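Local coordinates for cellulosomal-scaffolding protein A (Clostridium thermocellum, PDB 4B9F) that probably binds crystalline cellulose through this family 3a carbohydrate-binding module, as part of the scaffold of the cellulosome, at residues I32-Y42 with D139-G147. Numbering follows the deposited sequence.
Sequences IDLSKLTLRYY and DQVTAYLNG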
ATOM      1  N   ILE A  32       5.775   4.797  16.315  1.00 16.11           N
ATOM      2  CA  ILE A  32       4.447   4.531  15.786  1.00 17.44           C
ATOM      3  C   ILE A  32       4.159   3.035  15.886  1.00 15.68           C
ATOM      4  O   ILE A  32       5.004   2.206  15.551  1.00 15.81           O
ATOM      5  CB  ILE A  32       4.353   4.973  14.310  1.00 20.45           C
ATOM      6  CG1 ILE A  32       4.433   6.501  14.201  1.00 25.66           C
ATOM      7  CG2 ILE A  32       3.075   4.459  13.661  1.00 24.17           C
ATOM      8  CD1 ILE A  32       4.567   7.004  12.777  1.00 28.09           C
ATOM      9  N   ASP A  33       2.971   2.702  16.377  1.00 14.58           N
ATOM     10  CA  ASP A  33       2.500   1.326  16.490  1.00 15.09           C
ATOM     11  C   ASP A  33       1.973   0.878  15.129  1.00 13.79           C
ATOM     12  O   ASP A  33       0.918   1.335  14.698  1.00 13.40           O
ATOM     13  CB  ASP A  33       1.378   1.282  17.535  1.00 17.93           C
ATOM     14  CG  ASP A  33       0.858  -0.116  17.796  1.00 21.02           C
ATOM     15  OD1 ASP A  33       1.179  -1.053  17.038  1.00 20.20           O
ATOM     16  OD2 ASP A  33       0.100  -0.276  18.777  1.00 23.64           O
ATOM     17  N   LEU A  34       2.701  -0.012  14.456  1.00 13.58           N
ATOM     18  CA  LEU A  34       2.295  -0.461  13.123  1.00 14.10           C
ATOM     19  C   LEU A  34       0.962  -1.202  13.118  1.00 13.65           C
ATOM     20  O   LEU A  34       0.271  -1.223  12.101  1.00 13.23           O
ATOM     21  CB  LEU A  34       3.371  -1.337  12.485  1.00 15.40           C
ATOM     22  CG  LEU A  34       4.570  -0.588  11.914  1.00 17.08           C
ATOM     23  CD1 LEU A  34       5.534  -1.591  11.298  1.00 19.35           C
ATOM     24  CD2 LEU A  34       4.135   0.431  10.875  1.00 16.56           C
ATOM     25  N   SER A  35       0.598  -1.814  14.243  1.00 13.88           N
ATOM     26  CA  SER A  35      -0.677  -2.518  14.318  1.00 14.82           C
ATOM     27  C   SER A  35      -1.856  -1.557  14.163  1.00 14.33           C
ATOM     28  O   SER A  35      -2.988  -1.994  13.953  1.00 17.09           O
ATOM     29  CB  SER A  35      -0.796  -3.332  15.617  1.00 17.70           C
ATOM     30  OG  SER A  35      -1.050  -2.501  16.736  1.00 19.40           O
ATOM     31  N   LYS A  36      -1.581  -0.256  14.267  1.00 13.80           N
ATOM     32  CA  LYS A  36      -2.608   0.770  14.093  1.00 13.93           C
ATOM     33  C   LYS A  36      -2.529   1.481  12.740  1.00 11.22           C
ATOM     34  O   LYS A  36      -3.372   2.322  12.440  1.00 13.33           O
ATOM     35  CB  LYS A  36      -2.504   1.825  15.200  1.00 19.26           C
ATOM     36  CG  LYS A  36      -2.393   1.268  16.604  1.00 26.84           C
ATOM     37  CD  LYS A  36      -3.676   0.593  17.038  1.00 34.84           C
ATOM     38  CE  LYS A  36      -3.630   0.263  18.523  1.00 41.68           C
ATOM     39  NZ  LYS A  36      -4.862  -0.426  18.991  1.00 45.25           N
ATOM     40  N   LEU A  37      -1.524   1.154  11.926  1.00 10.80           N
ATOM     41  CA  LEU A  37      -1.307   1.847  10.659  1.00 11.03           C
ATOM     42  C   LEU A  37      -1.995   1.133   9.509  1.00  9.69           C
ATOM     43  O   LEU A  37      -1.856  -0.080   9.351  1.00 10.60           O
ATOM     44  CB  LEU A  37       0.184   1.952  10.352  1.00 11.33           C
ATOM     45  CG  LEU A  37       0.547   2.682   9.056  1.00 12.96           C
ATOM     46  CD1 LEU A  37       0.154   4.161   9.120  1.00 14.56           C
ATOM     47  CD2 LEU A  37       2.035   2.540   8.764  1.00 15.28           C
ATOM     48  N   THR A  38      -2.753   1.878   8.711  1.00  9.72           N
ATOM     49  CA  THR A  38      -3.306   1.310   7.488  1.00 10.37           C
ATOM     50  C   THR A  38      -2.957   2.191   6.293  1.00  8.79           C
ATOM     51  O   THR A  38      -2.788   3.410   6.438  1.00  9.63           O
ATOM     52  CB  THR A  38      -4.829   1.113   7.565  1.00 11.39           C
ATOM     53  OG1 THR A  38      -5.446   2.358   7.898  1.00 11.72           O
ATOM     54  CG2 THR A  38      -5.192   0.058   8.607  1.00 12.04           C
ATOM     55  N   LEU A  39      -2.832   1.563   5.126  1.00  8.74           N
ATOM     56  CA  LEU A  39      -2.494   2.237   3.883  1.00  8.22           C
ATOM     57  C   LEU A  39      -3.557   1.890   2.855  1.00  8.29           C
ATOM     58  O   LEU A  39      -4.024   0.743   2.807  1.00  9.76           O
ATOM     59  CB  LEU A  39      -1.129   1.750   3.378  1.00  9.21           C
ATOM     60  CG  LEU A  39       0.016   1.835   4.390  1.00 10.94           C
ATOM     61  CD1 LEU A  39       1.271   1.136   3.847  1.00 11.50           C
ATOM     62  CD2 LEU A  39       0.332   3.267   4.738  1.00 13.74           C
ATOM     63  N   ARG A  40      -3.932   2.852   2.014  1.00  8.66           N
ATOM     64  CA  ARG A  40      -4.956   2.590   1.009  1.00  8.64           C
ATOM     65  C   ARG A  40      -4.444   2.850  -0.393  1.00  8.18           C
ATOM     66  O   ARG A  40      -3.813   3.885  -0.662  1.00  9.28           O
ATOM     67  CB  ARG A  40      -6.209   3.442   1.255  1.00  8.41           C
ATOM     68  CG  ARG A  40      -6.873   3.185   2.567  1.00  9.95           C
ATOM     69  CD  ARG A  40      -8.163   3.969   2.721  1.00  9.70           C
ATOM     70  NE  ARG A  40      -8.678   3.778   4.067  1.00  9.85           N
ATOM     71  CZ  ARG A  40      -9.730   4.412   4.569  1.00 10.04           C
ATOM     72  NH1 ARG A  40     -10.415   5.272   3.823  1.00 10.55           N
ATOM     73  NH2 ARG A  40     -10.102   4.174   5.820  1.00 12.17           N
ATOM     74  N   TYR A  41      -4.726   1.889  -1.277  1.00  9.15           N
ATOM     75  CA  TYR A  41      -4.449   1.988  -2.701  1.00  8.81           C
ATOM     76  C   TYR A  41      -5.785   1.906  -3.447  1.00  7.81           C
ATOM     77  O   TYR A  41      -6.444   0.869  -3.425  1.00  8.54           O
ATOM     78  CB  TYR A  41      -3.505   0.855  -3.140  1.00  8.58           C
ATOM     79  CG  TYR A  41      -3.194   0.915  -4.616  1.00  8.39           C
ATOM     80  CD1 TYR A  41      -2.173   1.727  -5.094  1.00  9.03           C
ATOM     81  CD2 TYR A  41      -3.944   0.191  -5.547  1.00  9.77           C
ATOM     82  CE1 TYR A  41      -1.897   1.816  -6.446  1.00  9.34           C
ATOM     83  CE2 TYR A  41      -3.672   0.273  -6.903  1.00  9.45           C
ATOM     84  CZ  TYR A  41      -2.645   1.089  -7.343  1.00  9.38           C
ATOM     85  OH  TYR A  41      -2.349   1.208  -8.675  1.00 10.78           O
ATOM     86  N   TYR A  42      -6.173   3.005  -4.096  1.00  8.60           N
ATOM     87  CA  TYR A  42      -7.485   3.116  -4.720  1.00  9.41           C
ATOM     88  C   TYR A  42      -7.438   2.791  -6.202  1.00  8.77           C
ATOM     89  O   TYR A  42      -6.538   3.236  -6.925  1.00  9.51           O
ATOM     90  CB  TYR A  42      -8.017   4.539  -4.570  1.00  9.84           C
ATOM     91  CG  TYR A  42      -8.040   5.086  -3.168  1.00  9.09           C
ATOM     92  CD1 TYR A  42      -9.135   4.864  -2.336  1.00  9.44           C
ATOM     93  CD2 TYR A  42      -7.005   5.892  -2.697  1.00  8.96           C
ATOM     94  CE1 TYR A  42      -9.185   5.407  -1.059  1.00  9.15           C
ATOM     95  CE2 TYR A  42      -7.041   6.435  -1.414  1.00  9.78           C
ATOM     96  CZ  TYR A  42      -8.138   6.189  -0.607  1.00  8.72           C
ATOM     97  OH  TYR A  42      -8.186   6.751   0.648  1.00  9.76           O
ATOM     98  N   ASP A 139       0.602  11.746  -3.295  1.00 19.08           N
ATOM     99  CA  ASP A 139      -0.525  12.056  -2.431  1.00 19.28           C
ATOM    100  C   ASP A 139      -1.839  11.403  -2.873  1.00 17.38           C
ATOM    101  O   ASP A 139      -2.894  11.738  -2.339  1.00 19.35           O
ATOM    102  CB  ASP A 139      -0.687  13.572  -2.240  1.00 25.91           C
ATOM    103  CG  ASP A 139      -0.968  14.306  -3.536  1.00 31.71           C
ATOM    104  OD1 ASP A 139      -1.118  13.657  -4.591  1.00 32.37           O
ATOM    105  OD2 ASP A 139      -1.054  15.554  -3.491  1.00 35.18           O
ATOM    106  N   GLN A 140      -1.784  10.465  -3.825  1.00 12.85           N
ATOM    107  CA  GLN A 140      -2.997   9.758  -4.229  1.00 12.71           C
ATOM    108  C   GLN A 140      -3.087   8.362  -3.635  1.00 11.09           C
ATOM    109  O   GLN A 140      -3.897   7.551  -4.071  1.00 11.11           O
ATOM    110  CB  GLN A 140      -3.195   9.767  -5.750  1.00 13.79           C
ATOM    111  CG  GLN A 140      -3.291  11.212  -6.268  1.00 17.91           C
ATOM    112  CD  GLN A 140      -3.674  11.363  -7.738  1.00 20.06           C
ATOM    113  OE1 GLN A 140      -4.137  10.428  -8.398  1.00 20.74           O
ATOM    114  NE2 GLN A 140      -3.486  12.569  -8.255  1.00 21.93           N
ATOM    115  N   VAL A 141      -2.242   8.102  -2.639  1.00 10.85           N
ATOM    116  CA  VAL A 141      -2.455   7.003  -1.699  1.00 10.79           C
ATOM    117  C   VAL A 141      -2.575   7.638  -0.314  1.00 10.19           C
ATOM    118  O   VAL A 141      -2.099   8.752  -0.102  1.00 12.39           O
ATOM    119  CB  VAL A 141      -1.308   5.961  -1.706  1.00 10.44           C
ATOM    120  CG1 VAL A 141      -1.283   5.187  -3.025  1.00 10.88           C
ATOM    121  CG2 VAL A 141       0.032   6.625  -1.421  1.00 11.79           C
ATOM    122  N   THR A 142      -3.235   6.955   0.612  1.00  9.99           N
ATOM    123  CA  THR A 142      -3.469   7.526   1.932  1.00  9.71           C
ATOM    124  C   THR A 142      -2.996   6.593   3.045  1.00  9.76           C
ATOM    125  O   THR A 142      -2.806   5.382   2.833  1.00  9.72           O
ATOM    126  CB  THR A 142      -4.955   7.846   2.137  1.00 11.39           C
ATOM    127  OG1 THR A 142      -5.725   6.663   1.897  1.00 10.01           O
ATOM    128  CG2 THR A 142      -5.401   8.940   1.172  1.00 12.52           C
ATOM    129  N   ALA A 143      -2.807   7.171   4.229  1.00  9.26           N
ATOM    130  CA  ALA A 143      -2.417   6.424   5.413  1.00  9.53           C
ATOM    131  C   ALA A 143      -3.220   6.913   6.599  1.00 10.34           C
ATOM    132  O   ALA A 143      -3.484   8.121   6.729  1.00 11.02           O
ATOM    133  CB  ALA A 143      -0.924   6.570   5.687  1.00 10.93           C
ATOM    134  N   TYR A 144      -3.596   5.967   7.458  1.00 10.69           N
ATOM    135  CA  TYR A 144      -4.387   6.237   8.656  1.00 11.36           C
ATOM    136  C   TYR A 144      -3.707   5.591   9.850  1.00 12.05           C
ATOM    137  O   TYR A 144      -3.167   4.491   9.738  1.00 12.44           O
ATOM    138  CB  TYR A 144      -5.807   5.679   8.513  1.00 11.74           C
ATOM    139  CG  TYR A 144      -6.597   6.322   7.398  1.00 10.65           C
ATOM    140  CD1 TYR A 144      -6.355   5.991   6.069  1.00 11.44           C
ATOM    141  CD2 TYR A 144      -7.581   7.274   7.668  1.00 12.19           C
ATOM    142  CE1 TYR A 144      -7.055   6.587   5.041  1.00 12.15           C
ATOM    143  CE2 TYR A 144      -8.296   7.872   6.647  1.00 12.85           C
ATOM    144  CZ  TYR A 144      -8.028   7.527   5.338  1.00 13.13           C
ATOM    145  OH  TYR A 144      -8.721   8.123   4.316  1.00 13.94           O
ATOM    146  N   LEU A 145      -3.729   6.279  10.989  1.00 11.91           N
ATOM    147  CA  LEU A 145      -3.199   5.714  12.223  1.00 14.39           C
ATOM    148  C   LEU A 145      -4.355   5.655  13.207  1.00 14.93           C
ATOM    149  O   LEU A 145      -4.917   6.692  13.569  1.00 16.18           O
ATOM    150  CB  LEU A 145      -2.059   6.581  12.766  1.00 16.62           C
ATOM    151  CG  LEU A 145      -1.224   6.001  13.908  1.00 20.04           C
ATOM    152  CD1 LEU A 145      -0.553   4.693  13.480  1.00 20.23           C
ATOM    153  CD2 LEU A 145      -0.184   7.007  14.378  1.00 24.46           C
ATOM    154  N   ASN A 146      -4.722   4.442  13.613  1.00 17.96           N
ATOM    155  CA  ASN A 146      -5.904   4.228  14.440  1.00 22.85           C
ATOM    156  C   ASN A 146      -7.144   4.870  13.813  1.00 21.77           C
ATOM    157  O   ASN A 146      -7.989   5.429  14.515  1.00 24.57           O
ATOM    158  CB  ASN A 146      -5.673   4.749  15.861  1.00 30.81           C
ATOM    159  CG  ASN A 146      -6.537   4.048  16.888  1.00 40.72           C
ATOM    160  OD1 ASN A 146      -7.071   2.967  16.634  1.00 43.47           O
ATOM    161  ND2 ASN A 146      -6.673   4.655  18.060  1.00 43.27           N
ATOM    162  N   GLY A 147      -7.231   4.801  12.487  1.00 20.07           N
ATOM    163  CA  GLY A 147      -8.380   5.320  11.761  1.00 20.99           C
ATOM    164  C   GLY A 147      -8.347   6.815  11.496  1.00 20.58           C
ATOM    165  O   GLY A 147      -9.275   7.361  10.887  1.00 21.55           O
TER
HETATM  166  O   HOH W   1      -5.653   2.879  10.741  1.00 14.94           O
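The carbonyl oxygen of Lys36 is gripped twice, by the backbone N of Asn146 at 2.8 Å and by a water that also bonds Thr38 OG1 and accepts from the N of Gly147. The water thus ties the start of strand 37-42 to the type I' turn between strands 142-145 and 148-151, where Asn146 and Gly147 both take positive phi, a conformation that glycine adopts easily and asparagine more readily than most other residues. From there the strands run antiparallel, with Thr38 and Tyr144 exchanging two backbone bonds. Arg40 N donates to Thr142 O at 2.9 Å, while the return bond from Thr142 N is weak.

On the face carrying Thr38, Arg40, Thr142 and Tyr144, the Arg40 chain runs extended from CG to NE and lays its guanidinium over the phenol of Tyr144. Arg40 CZ stands 3.9 Å from the centroid of the Tyr144 ring, the two planes 22° apart, a cation-pi stack in which the flat guanidinium lies against the electron-rich ring face. Beside it, Thr142 OG1 shares a 2.8 Å hydrogen bond with Tyr42 OH. With chi1 at 55°, Thr142 holds OG1 between its backbone N and carbonyl carbon, whence it also meets Arg40 CB.

The face of Leu37, Leu39, Ala143 and Leu145 is apolar. The small Ala143 receives Leu39 CD2 at 3.7 Å, and Leu145 CD1 packs at 3.6 Å on CG2 of Ile32, which comes from the separate short strand 32-33. Leu39 continues inward to Phe22 and Val24 of strand 20-26, in the facing sheet. Two antiparallel sheets packed through such a hydrophobic layer form the beta-sandwich of family 3 carbohydrate-binding modules.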